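Local coordinates for protein possible TctC subunit of the Tripartite Tricarboxylate Transport(TTT) Family (Rhodopseudomonas palustris, PDB 6HKE) that binds malate as a periplasmic binding protein and probably delivers C4-dicarboxylates to a tripartite tricarboxylate transporter, at residues A[208-213]-A[217-222]; A[38-43]-A[266-271]. The protein carries 2 engineered substitutions. All blocks are in the same frame, centred on the assembly; numbering follows the deposited sequence.

How the contacts relate
Both contacts rest on apolar atoms meeting across the two segments, yet they sit in different surroundings and share no element. Contact 1 is local: the end of strand 205-210 meets the loop that follows it, only a few residues later, and four of its five touching residues are buried. Contact 2 joins helices 29-45 and 266-274, which are more than 200 residues apart in sequence, and contact 1 is nested within the chain that it closes. Its chemistry is mixed, one buried valine beside two acids whose charges are paired within their own helices. The two centres lie about 26 Å apart, with nearest atoms about 8 Å apart.

Contact 1: residues A[208-213]-A[217-222]; sequences YVIAAS and PVVPDV
Val222 lays its CG1 methyl over the backbone between Val209 and Ile210, 3.7 Å from Ile210 N, with Val209 C at a similar distance. The methyl thus rests chiefly on a peptide link. It stands opposite the backbone N of its own residue (chi1 177°), the rotation that sends it down onto the strand. It also touches the root of the isoleucine, Ile210 CB, 4.1 Å from Val222 CG1. The Ile210 CG2 branch lies 4.0 Å from the carbonyl oxygen Val222 O, so each residue also touches the other's backbone.

Farther out, with CG1 anti to the backbone N (chi1 -174°), the long branch of Ile210 brings CD1 within 4.3 Å of Val219 CG2. Val219 and Val222 begin and end a type I beta turn, with Pro220 and Asp221 at its corners, closed by a backbone bond from Val222 N to Val219 O of 3.2 Å. The turn presents both valines to one isoleucine, a compact example of a strand end covered by the loop that leaves it. Just after Ile210 the chain bends in an inverse gamma turn centred on Ala211.

Ile210 is bonded through its backbone with Pro223 and Ala225, just past the turn, while Tyr208 and Val209 bond with Leu115 of the antiparallel strand 102-118. Leu114 of that strand touches both Ile210 and Val222, while Ile193 and Val197 of helix 193-201 pack against Val219.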
loop_
_atom_site.group_PDB
_atom_site.type_symbol
_atom_site.label_atom_id
_atom_site.label_comp_id
_atom_site.label_asym_id
_atom_site.label_seq_id
_atom_site.Cartn_x
_atom_site.Cartn_y
_atom_site.Cartn_z
ATOM N N TYR A 208 11.528 -4.879 12.907
ATOM C CA TYR A 208 12.608 -4.098 13.550
ATOM C C TYR A 208 12.045 -2.732 13.937
ATOM O O TYR A 208 12.123 -2.385 15.116
ATOM C CB TYR A 208 13.827 -4.029 12.637
ATOM C CG TYR A 208 14.626 -5.305 12.633
ATOM C CD1 TYR A 208 15.635 -5.502 13.558
ATOM C CD2 TYR A 208 14.359 -6.327 11.735
ATOM C CE1 TYR A 208 16.383 -6.666 13.568
ATOM C CE2 TYR A 208 15.092 -7.503 11.741
ATOM C CZ TYR A 208 16.108 -7.676 12.666
ATOM O OH TYR A 208 16.853 -8.826 12.686
ATOM N N VAL A 209 11.448 -2.003 12.988
ATOM C CA VAL A 209 10.902 -0.644 13.263
ATOM C C VAL A 209 9.593 -0.454 12.498
ATOM O O VAL A 209 9.298 -1.247 11.602
ATOM C CB VAL A 209 11.926 0.461 12.958
ATOM C CG1 VAL A 209 13.072 0.407 13.946
ATOM C CG2 VAL A 209 12.450 0.403 11.534
ATOM N N ILE A 210 8.804 0.517 12.944
ATOM C CA ILE A 210 7.589 1.021 12.248
ATOM C C ILE A 210 7.964 2.396 11.693
ATOM O O ILE A 210 8.628 3.160 12.417
ATOM C CB ILE A 210 6.377 1.025 13.203
ATOM C CG1 ILE A 210 5.083 1.407 12.485
ATOM C CG2 ILE A 210 6.622 1.907 14.413
ATOM C CD1 ILE A 210 3.836 1.154 13.325
ATOM N N ALA A 211 7.663 2.645 10.423
ATOM C CA ALA A 211 8.030 3.885 9.711
ATOM C C ALA A 211 6.955 4.933 9.986
ATOM O O ALA A 211 6.234 5.315 9.039
ATOM C CB ALA A 211 8.190 3.620 8.242
ATOM N N ALA A 212 6.867 5.354 11.245
ATOM C CA ALA A 212 5.818 6.247 11.790
ATOM C C ALA A 212 6.435 7.117 12.880
ATOM O O ALA A 212 7.520 6.747 13.391
ATOM C CB ALA A 212 4.665 5.432 12.336
ATOM N N SER A 213 5.762 8.221 13.193
ATOM C CA SER A 213 6.077 9.189 14.278
ATOM C C SER A 213 5.844 8.557 15.648
ATOM O O SER A 213 6.537 8.935 16.596
ATOM C CB SER A 213 5.219 10.419 14.156
ATOM O OG SER A 213 5.571 11.140 12.991
ATOM N N PRO A 217 -0.650 1.030 18.375
ATOM C CA PRO A 217 -1.164 0.177 19.441
ATOM C C PRO A 217 -1.469 -1.286 19.053
ATOM O O PRO A 217 -1.536 -2.059 19.952
ATOM C CB PRO A 217 -2.418 0.913 19.952
ATOM C CG PRO A 217 -2.736 1.988 18.938
ATOM C CD PRO A 217 -1.493 2.205 18.101
ATOM N N VAL A 218 -1.580 -1.666 17.772
ATOM C CA VAL A 218 -1.731 -3.106 17.395
ATOM C C VAL A 218 -0.358 -3.789 17.379
ATOM O O VAL A 218 -0.337 -5.037 17.324
ATOM C CB VAL A 218 -2.445 -3.341 16.047
ATOM C CG1 VAL A 218 -3.754 -2.576 15.948
ATOM C CG2 VAL A 218 -1.542 -3.031 14.873
ATOM N N VAL A 219 0.745 -3.028 17.352
ATOM C CA VAL A 219 2.114 -3.610 17.474
ATOM C C VAL A 219 2.923 -2.731 18.418
ATOM O O VAL A 219 3.936 -2.149 18.038
ATOM C CB VAL A 219 2.786 -3.806 16.102
ATOM C CG1 VAL A 219 2.062 -4.868 15.292
ATOM C CG2 VAL A 219 2.905 -2.520 15.301
ATOM N N PRO A 220 2.514 -2.633 19.702
ATOM C CA PRO A 220 3.056 -1.611 20.589
ATOM C C PRO A 220 4.507 -1.867 21.027
ATOM O O PRO A 220 5.134 -0.914 21.455
ATOM C CB PRO A 220 2.065 -1.604 21.771
ATOM C CG PRO A 220 1.492 -3.006 21.791
ATOM C CD PRO A 220 1.512 -3.490 20.356
ATOM N N ASP A 221 5.018 -3.094 20.860
ATOM C CA ASP A 221 6.405 -3.490 21.249
ATOM C C ASP A 221 7.402 -3.206 20.099
ATOM O O ASP A 221 8.610 -3.405 20.294
ATOM C CB ASP A 221 6.412 -4.926 21.801
ATOM C CG ASP A 221 6.170 -5.024 23.316
ATOM O OD1 ASP A 221 5.963 -3.965 23.967
ATOM O OD2 ASP A 221 6.236 -6.154 23.861
ATOM N N VAL A 222 6.941 -2.656 18.970
ATOM C CA VAL A 222 7.796 -2.284 17.801
ATOM C C VAL A 222 8.172 -0.800 17.888
ATOM O O VAL A 222 7.298 0.059 17.855
ATOM C CB VAL A 222 7.068 -2.593 16.481
ATOM C CG1 VAL A 222 7.882 -2.154 15.272
ATOM C CG2 VAL A 222 6.672 -4.061 16.382
#

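Contact 2: residues A[38-43]-A[266-271]; sequences TAEMAK and SDVRTR
Glu40 sets CG anti to its carbonyl carbon (chi1 -71°) and folds at chi2 (-73°), which brings CG to the flank of Val268, while Val268 holds CG2 opposite its own carbonyl carbon and offers that methyl in return. The result is a helix-to-helix contact in a periplasmic binding protein of the type II class, between helix 29-45 and the start of helix 266-274. Glu40 CG and Val268 CG2 meet at 3.5 Å, the two side chains passing side by side with their ends pointing opposite ways. An acid thus gives its aliphatic stem to a buried valine and leaves its carboxylate beside the exposed Asp267.

There Glu40 OE2 comes within 3.9 Å of Asp267 CB, the two side chains lying roughly perpendicular. The like-charged oxygens Glu40 OE2 and Asp267 OD2 stay 5.0 Å apart, and each acid has a basic partner in its own helix. Asp267 OD2 lies 3.5 Å from Arg271 NE, well out of the guanidinium plane, a pairing of charges alone. With Glu40 replaced by an alanine, Lys43 would probably lose its carboxylate mate and a gap would be likely to open beside Val268 CG2. Leu36 and Ile37 also touch Val268, and Ala262 of helix 249-263 touches Glu40. In the salt bridge between Lys43 and Glu40, NZ of the lysine donates to OE1 of the glutamate at 2.7 Å, and OE1 receives it on its syn lone pair.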
loop_
_atom_site.group_PDB
_atom_site.type_symbol
_atom_site.label_atom_id
_atom_site.label_comp_id
_atom_site.label_asym_id
_atom_site.label_seq_id
_atom_site.Cartn_x
_atom_site.Cartn_y
_atom_site.Cartn_z
ATOM N N THR A 38 -15.279 -2.936 -0.595
ATOM C CA THR A 38 -16.131 -3.068 -1.806
ATOM C C THR A 38 -17.347 -3.960 -1.526
ATOM O O THR A 38 -18.421 -3.612 -2.067
ATOM C CB THR A 38 -15.332 -3.526 -3.030
ATOM O OG1 THR A 38 -14.749 -4.808 -2.767
ATOM C CG2 THR A 38 -14.287 -2.489 -3.394
ATOM N N ALA A 39 -17.218 -5.029 -0.728
ATOM C CA ALA A 39 -18.378 -5.886 -0.356
ATOM C C ALA A 39 -19.458 -5.034 0.327
ATOM O O ALA A 39 -20.637 -5.153 -0.067
ATOM C CB ALA A 39 -17.971 -7.057 0.505
ATOM N N GLU A 40 -19.085 -4.140 1.248
ATOM C CA GLU A 40 -20.079 -3.291 1.959
ATOM C C GLU A 40 -20.634 -2.245 0.992
ATOM O O GLU A 40 -21.820 -1.936 1.111
ATOM C CB GLU A 40 -19.471 -2.675 3.219
ATOM C CG GLU A 40 -19.232 -3.690 4.334
ATOM C CD GLU A 40 -20.467 -4.200 5.069
ATOM O OE1 GLU A 40 -21.550 -4.202 4.465
ATOM O OE2 GLU A 40 -20.351 -4.579 6.260
ATOM N N MET A 41 -19.826 -1.773 0.034
ATOM C CA MET A 41 -20.210 -0.726 -0.952
ATOM C C MET A 41 -21.449 -1.163 -1.754
ATOM O O MET A 41 -22.267 -0.291 -2.081
ATOM C CB MET A 41 -19.057 -0.408 -1.908
ATOM C CG MET A 41 -18.071 0.611 -1.354
ATOM S SD MET A 41 -16.545 0.769 -2.352
ATOM C CE MET A 41 -17.136 1.731 -3.743
ATOM N N ALA A 42 -21.607 -2.456 -2.050
ATOM C CA ALA A 42 -22.743 -2.980 -2.840
ATOM C C ALA A 42 -24.089 -2.538 -2.232
ATOM O O ALA A 42 -25.024 -2.333 -3.004
ATOM C CB ALA A 42 -22.636 -4.485 -2.963
ATOM N N LYS A 43 -24.177 -2.361 -0.911
ATOM C CA LYS A 43 -25.423 -1.952 -0.188
ATOM C C LYS A 43 -25.870 -0.545 -0.598
ATOM O O LYS A 43 -27.082 -0.295 -0.622
ATOM C CB LYS A 43 -25.218 -2.012 1.324
ATOM C CG LYS A 43 -24.967 -3.413 1.853
ATOM C CD LYS A 43 -24.944 -3.486 3.366
ATOM C CE LYS A 43 -24.560 -4.862 3.869
ATOM N NZ LYS A 43 -24.016 -4.808 5.248
ATOM N N SER A 266 -19.648 -1.497 11.119
ATOM C CA SER A 266 -18.918 -2.054 12.275
ATOM C C SER A 266 -17.881 -3.067 11.795
ATOM O O SER A 266 -16.749 -3.035 12.310
ATOM C CB SER A 266 -19.839 -2.694 13.252
ATOM O OG SER A 266 -19.108 -3.029 14.417
ATOM N N ASP A 267 -18.282 -3.926 10.860
ATOM C CA ASP A 267 -17.472 -5.051 10.339
ATOM C C ASP A 267 -16.184 -4.500 9.736
ATOM O O ASP A 267 -15.116 -5.093 9.971
ATOM C CB ASP A 267 -18.221 -5.832 9.267
ATOM C CG ASP A 267 -17.720 -7.253 9.174
ATOM O OD1 ASP A 267 -18.098 -8.040 10.062
ATOM O OD2 ASP A 267 -16.914 -7.542 8.251
ATOM N N VAL A 268 -16.302 -3.407 8.985
ATOM C CA VAL A 268 -15.173 -2.755 8.261
ATOM C C VAL A 268 -14.272 -2.027 9.273
ATOM O O VAL A 268 -13.059 -2.253 9.186
ATOM C CB VAL A 268 -15.699 -1.841 7.128
ATOM C CG1 VAL A 268 -14.623 -0.997 6.474
ATOM C CG2 VAL A 268 -16.393 -2.676 6.073
ATOM N N ARG A 269 -14.825 -1.249 10.219
ATOM C CA ARG A 269 -14.004 -0.453 11.172
ATOM C C ARG A 269 -13.158 -1.403 12.020
ATOM O O ARG A 269 -11.940 -1.170 12.149
ATOM C CB ARG A 269 -14.834 0.401 12.129
ATOM C CG ARG A 269 -15.748 1.413 11.460
ATOM C CD ARG A 269 -16.585 2.074 12.534
ATOM N NE ARG A 269 -15.705 2.586 13.580
ATOM C CZ ARG A 269 -15.033 3.735 13.502
ATOM N NH1 ARG A 269 -15.115 4.495 12.425
ATOM N NH2 ARG A 269 -14.267 4.128 14.502
ATOM N N THR A 270 -13.771 -2.459 12.553
ATOM C CA THR A 270 -13.089 -3.392 13.476
ATOM C C THR A 270 -12.077 -4.226 12.678
ATOM O O THR A 270 -10.980 -4.454 13.230
ATOM C CB THR A 270 -14.083 -4.185 14.329
ATOM O OG1 THR A 270 -14.765 -5.092 13.474
ATOM C CG2 THR A 270 -15.082 -3.299 15.041
ATOM N N ARG A 271 -12.364 -4.620 11.432
ATOM C CA ARG A 271 -11.376 -5.408 10.632
ATOM C C ARG A 271 -10.187 -4.504 10.284
ATOM O O ARG A 271 -9.033 -4.866 10.585
ATOM C CB ARG A 271 -12.011 -6.057 9.405
ATOM C CG ARG A 271 -12.477 -7.498 9.623
ATOM C CD ARG A 271 -13.674 -7.828 8.734
ATOM N NE ARG A 271 -13.785 -9.169 8.148
ATOM C CZ ARG A 271 -13.169 -9.618 7.041
ATOM N NH1 ARG A 271 -13.387 -10.853 6.617
ATOM N NH2 ARG A 271 -12.311 -8.868 6.376
#